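Local coordinates for protein tyrosyl-DNA phosphodiesterase 2 (Danio rerio, PDB 4F1H) that belongs to the endonuclease/exonuclease/phosphatase family with a DNase I-like two-sheet fold, here holding DNA and a magnesium ion, at residues T153-A158 / F205-L210; V37-E42 / L112-L117. One frame throughout, in Å; residues are numbered along the deposited sequence.

Contact 1: residues T153-A158 / F205-L210. With nucleotides of chain A.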
loop_
_atom_site.group_PDB
_atom_site.type_symbol
_atom_site.label_atom_id
_atom_site.label_comp_id
_atom_site.label_asym_id
_atom_site.label_seq_id
_atom_site.Cartn_x
_atom_site.Cartn_y
_atom_site.Cartn_z
ATOM N N THR B 153 -12.232 -3.818 -5.901
ATOM C CA THR B 153 -11.670 -3.240 -4.694
ATOM C C THR B 153 -11.439 -1.731 -4.848
ATOM O O THR B 153 -11.152 -1.078 -3.858
ATOM C CB THR B 153 -10.310 -3.859 -4.383
ATOM O OG1 THR B 153 -9.350 -3.413 -5.366
ATOM C CG2 THR B 153 -10.373 -5.375 -4.315
ATOM N N ASN B 154 -11.496 -1.185 -6.082
ATOM C CA ASN B 154 -11.126 0.213 -6.325
ATOM C C ASN B 154 -9.746 0.601 -5.795
ATOM O O ASN B 154 -9.453 1.795 -5.571
ATOM C CB ASN B 154 -12.215 1.156 -5.783
ATOM C CG ASN B 154 -13.356 1.276 -6.734
ATOM O OD1 ASN B 154 -13.158 1.739 -7.860
ATOM N ND2 ASN B 154 -14.564 0.872 -6.318
ATOM N N LEU B 155 -8.901 -0.398 -5.596
ATOM C CA LEU B 155 -7.602 -0.141 -4.942
ATOM C C LEU B 155 -6.556 0.431 -5.871
ATOM O O LEU B 155 -6.487 0.137 -7.077
ATOM C CB LEU B 155 -7.034 -1.439 -4.338
ATOM C CG LEU B 155 -7.740 -1.797 -3.022
ATOM C CD1 LEU B 155 -7.380 -3.251 -2.619
ATOM C CD2 LEU B 155 -7.518 -0.782 -1.864
ATOM N N ARG B 156 -5.715 1.252 -5.264
ATOM C CA ARG B 156 -4.449 1.668 -5.888
ATOM C C ARG B 156 -3.347 0.908 -5.133
ATOM O O ARG B 156 -3.524 0.613 -3.939
ATOM C CB ARG B 156 -4.301 3.163 -5.645
ATOM C CG ARG B 156 -5.083 4.031 -6.594
ATOM C CD ARG B 156 -6.592 3.978 -6.381
ATOM N NE ARG B 156 -7.234 4.855 -7.351
ATOM C CZ ARG B 156 -8.541 5.036 -7.487
ATOM N NH1 ARG B 156 -9.451 4.370 -6.730
ATOM N NH2 ARG B 156 -8.936 5.905 -8.409
ATOM N N ASP B 157 -2.237 0.565 -5.803
ATOM C CA ASP B 157 -1.165 -0.219 -5.158
ATOM C C ASP B 157 -0.722 0.360 -3.825
ATOM O O ASP B 157 -0.451 -0.393 -2.871
ATOM C CB ASP B 157 0.095 -0.321 -6.024
ATOM C CG ASP B 157 -0.113 -1.110 -7.284
ATOM O OD1 ASP B 157 -1.165 -1.770 -7.439
ATOM O OD2 ASP B 157 0.804 -1.073 -8.129
ATOM N N ALA B 158 -0.586 1.687 -3.763
ATOM C CA ALA B 158 -0.136 2.260 -2.503
ATOM C C ALA B 158 -1.118 2.092 -1.346
ATOM O O ALA B 158 -0.723 2.056 -0.175
ATOM C CB ALA B 158 0.210 3.700 -2.695
ATOM N N PHE B 205 -8.411 -2.296 -10.564
ATOM C CA PHE B 205 -9.409 -2.185 -9.479
ATOM C C PHE B 205 -9.916 -3.560 -9.051
ATOM O O PHE B 205 -10.270 -3.765 -7.884
ATOM C CB PHE B 205 -10.613 -1.343 -9.968
ATOM C CG PHE B 205 -10.343 0.148 -10.050
ATOM C CD1 PHE B 205 -9.309 0.745 -9.307
ATOM C CD2 PHE B 205 -11.149 0.949 -10.856
ATOM C CE1 PHE B 205 -9.098 2.149 -9.397
ATOM C CE2 PHE B 205 -10.935 2.313 -10.948
ATOM C CZ PHE B 205 -9.907 2.911 -10.195
ATOM N N ASP B 206 -9.964 -4.496 -10.003
ATOM C CA ASP B 206 -10.539 -5.794 -9.735
ATOM C C ASP B 206 -9.415 -6.720 -9.363
ATOM O O ASP B 206 -8.446 -6.868 -10.129
ATOM C CB ASP B 206 -11.267 -6.230 -11.001
ATOM C CG ASP B 206 -12.375 -5.241 -11.341
ATOM O OD1 ASP B 206 -13.458 -5.317 -10.687
ATOM O OD2 ASP B 206 -12.161 -4.318 -12.166
ATOM N N ARG B 207 -9.528 -7.322 -8.176
ATOM C CA ARG B 207 -8.448 -8.126 -7.613
ATOM C C ARG B 207 -8.979 -9.351 -6.921
ATOM O O ARG B 207 -10.125 -9.363 -6.457
ATOM C CB ARG B 207 -7.595 -7.323 -6.601
ATOM C CG ARG B 207 -7.072 -5.975 -7.145
ATOM C CD ARG B 207 -6.085 -5.312 -6.171
ATOM N NE ARG B 207 -5.610 -4.089 -6.806
ATOM C CZ ARG B 207 -4.505 -3.414 -6.474
ATOM N NH1 ARG B 207 -3.733 -3.810 -5.461
ATOM N NH2 ARG B 207 -4.180 -2.326 -7.175
ATOM N N ILE B 208 -8.144 -10.386 -6.866
ATOM C CA ILE B 208 -8.477 -11.650 -6.193
ATOM C C ILE B 208 -7.424 -11.909 -5.134
ATOM O O ILE B 208 -6.202 -11.871 -5.440
ATOM C CB ILE B 208 -8.422 -12.832 -7.175
ATOM C CG1 ILE B 208 -9.318 -12.547 -8.386
ATOM C CG2 ILE B 208 -8.787 -14.135 -6.489
ATOM C CD1 ILE B 208 -9.096 -13.553 -9.536
ATOM N N PHE B 209 -7.876 -12.187 -3.908
ATOM C CA PHE B 209 -6.984 -12.545 -2.772
ATOM C C PHE B 209 -7.222 -14.006 -2.430
ATOM O O PHE B 209 -8.370 -14.469 -2.401
ATOM C CB PHE B 209 -7.252 -11.642 -1.553
ATOM C CG PHE B 209 -7.030 -10.160 -1.820
ATOM C CD1 PHE B 209 -6.015 -9.723 -2.675
ATOM C CD2 PHE B 209 -7.873 -9.216 -1.235
ATOM C CE1 PHE B 209 -5.831 -8.358 -2.925
ATOM C CE2 PHE B 209 -7.688 -7.852 -1.461
ATOM C CZ PHE B 209 -6.675 -7.426 -2.328
ATOM N N LEU B 210 -6.141 -14.745 -2.191
ATOM C CA LEU B 210 -6.208 -16.187 -1.972
ATOM C C LEU B 210 -5.485 -16.558 -0.694
ATOM O O LEU B 210 -4.383 -16.074 -0.441
ATOM C CB LEU B 210 -5.582 -16.918 -3.173
ATOM C CG LEU B 210 -5.343 -18.421 -2.989
ATOM C CD1 LEU B 210 -6.700 -19.179 -2.919
ATOM C CD2 LEU B 210 -4.473 -18.987 -4.127
ATOM O OP3 DT A 1 -16.617 1.648 -8.502
ATOM P P DT A 1 -15.987 1.653 -9.860
ATOM O OP1 DT A 1 -16.761 1.041 -10.930
ATOM O OP2 DT A 1 -14.678 0.910 -9.877
ATOM O "O5'" DT A 1 -15.623 3.165 -10.162
ATOM C "C5'" DT A 1 -15.284 3.507 -11.516
ATOM C "C4'" DT A 1 -15.040 5.002 -11.530
ATOM O "O4'" DT A 1 -16.351 5.628 -11.459
ATOM C "C3'" DT A 1 -14.210 5.556 -10.366
ATOM O "O3'" DT A 1 -13.486 6.713 -10.825
ATOM C "C2'" DT A 1 -15.269 5.985 -9.354
ATOM C "C1'" DT A 1 -16.370 6.480 -10.292
ATOM N N1 DT A 1 -17.730 6.486 -9.678
ATOM C C2 DT A 1 -18.374 7.701 -9.546
ATOM O O2 DT A 1 -17.870 8.780 -9.896
ATOM N N3 DT A 1 -19.613 7.615 -8.966
ATOM C C4 DT A 1 -20.278 6.475 -8.526
ATOM O O4 DT A 1 -21.416 6.529 -8.024
ATOM C C5 DT A 1 -19.529 5.243 -8.706
ATOM C C7 DT A 1 -20.098 3.937 -8.240
ATOM C C6 DT A 1 -18.311 5.289 -9.267
ATOM P P DG A 2 -12.238 7.265 -10.007
ATOM O OP1 DG A 2 -11.543 6.118 -9.362
ATOM O OP2 DG A 2 -12.662 8.464 -9.191
ATOM O "O5'" DG A 2 -11.322 7.919 -11.144
ATOM C "C5'" DG A 2 -10.853 7.058 -12.176
ATOM C "C4'" DG A 2 -9.508 7.604 -12.610
ATOM O "O4'" DG A 2 -9.734 8.805 -13.408
ATOM C "C3'" DG A 2 -8.529 7.982 -11.508
ATOM O "O3'" DG A 2 -7.303 7.365 -11.916
ATOM C "C2'" DG A 2 -8.443 9.508 -11.607
ATOM C "C1'" DG A 2 -8.707 9.721 -13.094
ATOM N N9 DG A 2 -9.237 11.030 -13.455
ATOM C C8 DG A 2 -10.417 11.641 -13.018
ATOM N N7 DG A 2 -10.606 12.838 -13.567
ATOM C C5 DG A 2 -9.470 13.001 -14.402
ATOM C C6 DG A 2 -9.079 14.083 -15.243
ATOM O O6 DG A 2 -9.692 15.132 -15.437
ATOM N N1 DG A 2 -7.875 13.854 -15.912
ATOM C C2 DG A 2 -7.140 12.689 -15.787
ATOM N N2 DG A 2 -5.994 12.604 -16.489
ATOM N N3 DG A 2 -7.475 11.682 -14.982
ATOM C C4 DG A 2 -8.655 11.896 -14.349
ATOM P P DC A 3 -6.064 7.203 -10.900
ATOM O OP1 DC A 3 -6.548 6.628 -9.639
ATOM O OP2 DC A 3 -5.284 8.490 -10.882
ATOM O "O5'" DC A 3 -5.180 6.127 -11.666
ATOM C "C5'" DC A 3 -4.910 6.391 -13.066
ATOM C "C4'" DC A 3 -4.035 5.266 -13.552
ATOM O "O4'" DC A 3 -3.830 5.367 -15.010
ATOM C "C3'" DC A 3 -2.663 5.193 -12.894
ATOM O "O3'" DC A 3 -2.472 3.828 -12.528
ATOM C "C2'" DC A 3 -1.722 5.675 -14.016
ATOM C "C1'" DC A 3 -2.443 5.156 -15.258
ATOM N N1 DC A 3 -2.211 5.931 -16.503
ATOM C C2 DC A 3 -1.850 5.219 -17.657
ATOM O O2 DC A 3 -1.694 3.988 -17.596
ATOM N N3 DC A 3 -1.661 5.924 -18.810
ATOM C C4 DC A 3 -1.829 7.256 -18.805
ATOM N N4 DC A 3 -1.628 7.900 -19.966
ATOM C C5 DC A 3 -2.204 7.993 -17.631
ATOM C C6 DC A 3 -2.394 7.287 -16.505
HETATM O O HOH W 1 -0.734 -3.784 -4.615
#
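Arg207, on strand 202-211 of the DNase I-like fold, reaches across the loop 153-158 and illustrates how one long side chain can pin a DNA-binding loop to its sheet. Its CB lies by CG2 of Thr153; CG and CD, in an extended chain, then pass the threonine hydroxyl. NE bonds to the carbonyl of Arg204, while CB of Leu155 sits over the centre of the guanidinium, 3.8 Å above its plane. At the end, NH2 forms a salt bridge with OD1 of Asp157, 3.1 Å away, and NH1 donates to a water that is only weakly tied to that same carboxylate oxygen. The planes stand 66° apart and only NH2 comes within bonding distance, a single bond rather than a flat, two-pronged pair.

At the other end of the loop, O of Phe205 accepts from both N and OG1 of Thr153, which arrive from opposite faces of the carbonyl plane. OG1, set between the backbone N and the carbonyl carbon (chi1 70°), also accepts from N of Leu155, closing an ST turn. The Phe205 ring lies beside the bound DNA: OD1 of Asn154 lies over one face, toward the rim, while its ND2 donates to O of Leu117 and to OP3 of DT1 of chain A. CE1 of the ring sits 3.4 Å above the centre of the Arg156 guanidinium, the planes being 53° apart. NH1 of Arg156 donates to O of Asn154, which helps fix the guanidinium's rotation. NH2 bonds OP1 of DG2 and OP1 of DC3 of chain A, each at 2.8 Å, and NE also donates to OP1 of DC3.

Contact 2: residues V37-E42 / L112-L117; sequences VVFLQE and LMTSHL. With nucleotides of chain A.
Leu112 opens a face-to-face packing of the two sheets of the DNase I-like sandwich: strands 37-41 and 112-114 run nearly parallel, 18° apart, with axes 7.9 Å from each other and side chains filling the space between. CD1 of Leu112 meets CG2 of Val37 tip to tip at 3.8 Å, and its CB touches CE2 of Phe39. Met113 turns its side chain to the outer face, against helix 124-140, but its carbonyl oxygen comes within 3.4 Å of CE2 of Phe39. Thr114 points back inward, placing CB at the edge of the Phe39 ring. Its OG1, anti to the backbone N (chi1 -166°), is bonded to O of Ala150 and accepts from NE2 of Gln41 at 3.1 Å, a buried polar link within the interface. The carbonyl oxygen of Ser115 packs against CG of Gln41. At His116 the interface reaches the DNA. CB of His116 rests on CB of Gln41, and a water joins ND1 to the backbone N of Glu42. CE1 lies near OE2 of Glu42, whose side chain is about 3 Å from magnesium, while NE2 donates in the ring plane to OP3 of DT1 of chain A, 2.8 Å away.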
loop_
_atom_site.group_PDB
_atom_site.type_symbol
_atom_site.label_atom_id
_atom_site.label_comp_id
_atom_site.label_asym_id
_atom_site.label_seq_id
_atom_site.Cartn_x
_atom_site.Cartn_y
_atom_site.Cartn_z
ATOM N N VAL B 37 -17.819 -20.469 -9.552
ATOM C CA VAL B 37 -18.263 -19.354 -8.712
ATOM C C VAL B 37 -18.216 -18.089 -9.541
ATOM O O VAL B 37 -17.240 -17.854 -10.280
ATOM C CB VAL B 37 -17.362 -19.155 -7.480
ATOM C CG1 VAL B 37 -17.965 -18.107 -6.512
ATOM C CG2 VAL B 37 -17.158 -20.493 -6.704
ATOM N N VAL B 38 -19.243 -17.259 -9.414
ATOM C CA VAL B 38 -19.205 -15.935 -10.036
ATOM C C VAL B 38 -19.370 -14.916 -8.924
ATOM O O VAL B 38 -20.266 -15.040 -8.092
ATOM C CB VAL B 38 -20.332 -15.723 -11.045
ATOM C CG1 VAL B 38 -20.076 -14.460 -11.873
ATOM C CG2 VAL B 38 -20.472 -16.943 -11.977
ATOM N N PHE B 39 -18.492 -13.913 -8.917
ATOM C CA PHE B 39 -18.564 -12.823 -7.949
ATOM C C PHE B 39 -18.902 -11.578 -8.775
ATOM O O PHE B 39 -18.139 -11.208 -9.694
ATOM C CB PHE B 39 -17.170 -12.586 -7.305
ATOM C CG PHE B 39 -16.576 -13.771 -6.606
ATOM C CD1 PHE B 39 -15.807 -14.703 -7.287
ATOM C CD2 PHE B 39 -16.723 -13.922 -5.231
ATOM C CE1 PHE B 39 -15.205 -15.792 -6.622
ATOM C CE2 PHE B 39 -16.104 -15.010 -4.550
ATOM C CZ PHE B 39 -15.323 -15.916 -5.230
ATOM N N LEU B 40 -20.041 -10.940 -8.481
ATOM C CA LEU B 40 -20.492 -9.810 -9.311
ATOM C C LEU B 40 -20.644 -8.591 -8.464
ATOM O O LEU B 40 -20.990 -8.677 -7.268
ATOM C CB LEU B 40 -21.829 -10.113 -9.983
ATOM C CG LEU B 40 -21.775 -11.275 -10.984
ATOM C CD1 LEU B 40 -23.170 -11.625 -11.514
ATOM C CD2 LEU B 40 -20.853 -10.942 -12.132
ATOM N N GLN B 41 -20.355 -7.445 -9.075
ATOM C CA GLN B 41 -20.584 -6.177 -8.377
ATOM C C GLN B 41 -21.441 -5.231 -9.197
ATOM O O GLN B 41 -21.498 -5.335 -10.420
ATOM C CB GLN B 41 -19.247 -5.516 -7.940
ATOM C CG GLN B 41 -18.354 -6.459 -7.122
ATOM C CD GLN B 41 -17.532 -7.375 -8.042
ATOM O OE1 GLN B 41 -17.087 -6.955 -9.124
ATOM N NE2 GLN B 41 -17.356 -8.619 -7.636
ATOM N N GLU B 42 -22.149 -4.330 -8.508
ATOM C CA GLU B 42 -23.005 -3.335 -9.153
ATOM C C GLU B 42 -24.123 -3.978 -9.978
ATOM O O GLU B 42 -24.535 -3.471 -11.037
ATOM C CB GLU B 42 -22.147 -2.333 -9.933
ATOM C CG GLU B 42 -22.716 -0.942 -9.933
ATOM C CD GLU B 42 -21.817 0.046 -10.656
ATOM O OE1 GLU B 42 -22.263 0.525 -11.706
ATOM O OE2 GLU B 42 -20.686 0.324 -10.155
ATOM N N LEU B 112 -15.906 -18.101 0.392
ATOM C CA LEU B 112 -15.967 -17.209 -0.777
ATOM C C LEU B 112 -16.428 -15.823 -0.348
ATOM O O LEU B 112 -17.378 -15.681 0.422
ATOM C CB LEU B 112 -16.935 -17.781 -1.814
ATOM C CG LEU B 112 -16.580 -19.222 -2.215
ATOM C CD1 LEU B 112 -17.758 -19.799 -2.982
ATOM C CD2 LEU B 112 -15.304 -19.313 -3.033
ATOM N N MET B 113 -15.745 -14.791 -0.826
ATOM C CA MET B 113 -16.060 -13.442 -0.356
ATOM C C MET B 113 -16.044 -12.454 -1.506
ATOM O O MET B 113 -15.227 -12.559 -2.403
ATOM C CB MET B 113 -14.983 -12.971 0.633
ATOM C CG MET B 113 -14.633 -13.970 1.737
ATOM S SD MET B 113 -13.059 -13.513 2.546
ATOM C CE MET B 113 -13.494 -11.913 3.230
ATOM N N THR B 114 -16.967 -11.492 -1.467
ATOM C CA THR B 114 -16.906 -10.383 -2.447
ATOM C C THR B 114 -17.346 -9.058 -1.830
ATOM O O THR B 114 -18.136 -8.980 -0.881
ATOM C CB THR B 114 -17.722 -10.663 -3.747
ATOM O OG1 THR B 114 -17.362 -9.719 -4.752
ATOM C CG2 THR B 114 -19.241 -10.608 -3.523
ATOM N N SER B 115 -16.827 -7.984 -2.413
ATOM C CA SER B 115 -17.216 -6.654 -2.004
ATOM C C SER B 115 -16.938 -5.718 -3.171
ATOM O O SER B 115 -16.173 -6.040 -4.112
ATOM C CB SER B 115 -16.433 -6.233 -0.752
ATOM O OG SER B 115 -16.916 -4.979 -0.268
ATOM N N HIS B 116 -17.597 -4.571 -3.142
ATOM C CA HIS B 116 -17.310 -3.479 -4.051
ATOM C C HIS B 116 -16.846 -2.387 -3.095
ATOM O O HIS B 116 -17.691 -1.725 -2.444
ATOM C CB HIS B 116 -18.617 -3.116 -4.753
ATOM C CG HIS B 116 -18.514 -1.995 -5.733
ATOM N ND1 HIS B 116 -19.632 -1.428 -6.305
ATOM C CD2 HIS B 116 -17.445 -1.393 -6.307
ATOM C CE1 HIS B 116 -19.265 -0.491 -7.162
ATOM N NE2 HIS B 116 -17.942 -0.441 -7.179
ATOM N N LEU B 117 -15.530 -2.222 -2.917
ATOM C CA LEU B 117 -15.062 -1.276 -1.898
ATOM C C LEU B 117 -15.347 0.152 -2.364
ATOM O O LEU B 117 -15.476 0.437 -3.559
ATOM C CB LEU B 117 -13.544 -1.390 -1.630
ATOM C CG LEU B 117 -13.043 -2.752 -1.127
ATOM C CD1 LEU B 117 -11.552 -2.675 -0.680
ATOM C CD2 LEU B 117 -13.882 -3.312 0.023
ATOM O OP3 DT A 1 -16.617 1.648 -8.502
ATOM P P DT A 1 -15.987 1.653 -9.860
ATOM O OP1 DT A 1 -16.761 1.041 -10.930
ATOM O OP2 DT A 1 -14.678 0.910 -9.877
ATOM O "O5'" DT A 1 -15.623 3.165 -10.162
ATOM C "C5'" DT A 1 -15.284 3.507 -11.516
ATOM C "C4'" DT A 1 -15.040 5.002 -11.530
ATOM O "O4'" DT A 1 -16.351 5.628 -11.459
ATOM C "C3'" DT A 1 -14.210 5.556 -10.366
ATOM O "O3'" DT A 1 -13.486 6.713 -10.825
ATOM C "C2'" DT A 1 -15.269 5.985 -9.354
ATOM C "C1'" DT A 1 -16.370 6.480 -10.292
ATOM N N1 DT A 1 -17.730 6.486 -9.678
ATOM C C2 DT A 1 -18.374 7.701 -9.546
ATOM O O2 DT A 1 -17.870 8.780 -9.896
ATOM N N3 DT A 1 -19.613 7.615 -8.966
ATOM C C4 DT A 1 -20.278 6.475 -8.526
ATOM O O4 DT A 1 -21.416 6.529 -8.024
ATOM C C5 DT A 1 -19.529 5.243 -8.706
ATOM C C7 DT A 1 -20.098 3.937 -8.240
ATOM C C6 DT A 1 -18.311 5.289 -9.267
HETATM O O HOH W 2 -21.885 -3.205 -5.855
#

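How the contacts relate
Contacts 1 and 2 meet at the phosphate of DT1 of chain A, where the two sheets end together and His116 and Asn154 both bond OP3. Contact 2 spans the sandwich, and contact 1 ties a loop to the sheet that carries strand 108-114; their centres are 12 Å apart. The probable hydrogen bond from ND2 of Asn154 to O of Leu117, 2.9 Å, probably links the loop to the end of 112-117, and O of Thr153 packs on CB of Leu117. Contact 2 lies closer to magnesium through Glu42; the Asn154 side chain is about 7 Å from the ion. Contact 1 extends the grip to the next two phosphates, so that one site is assembled from both.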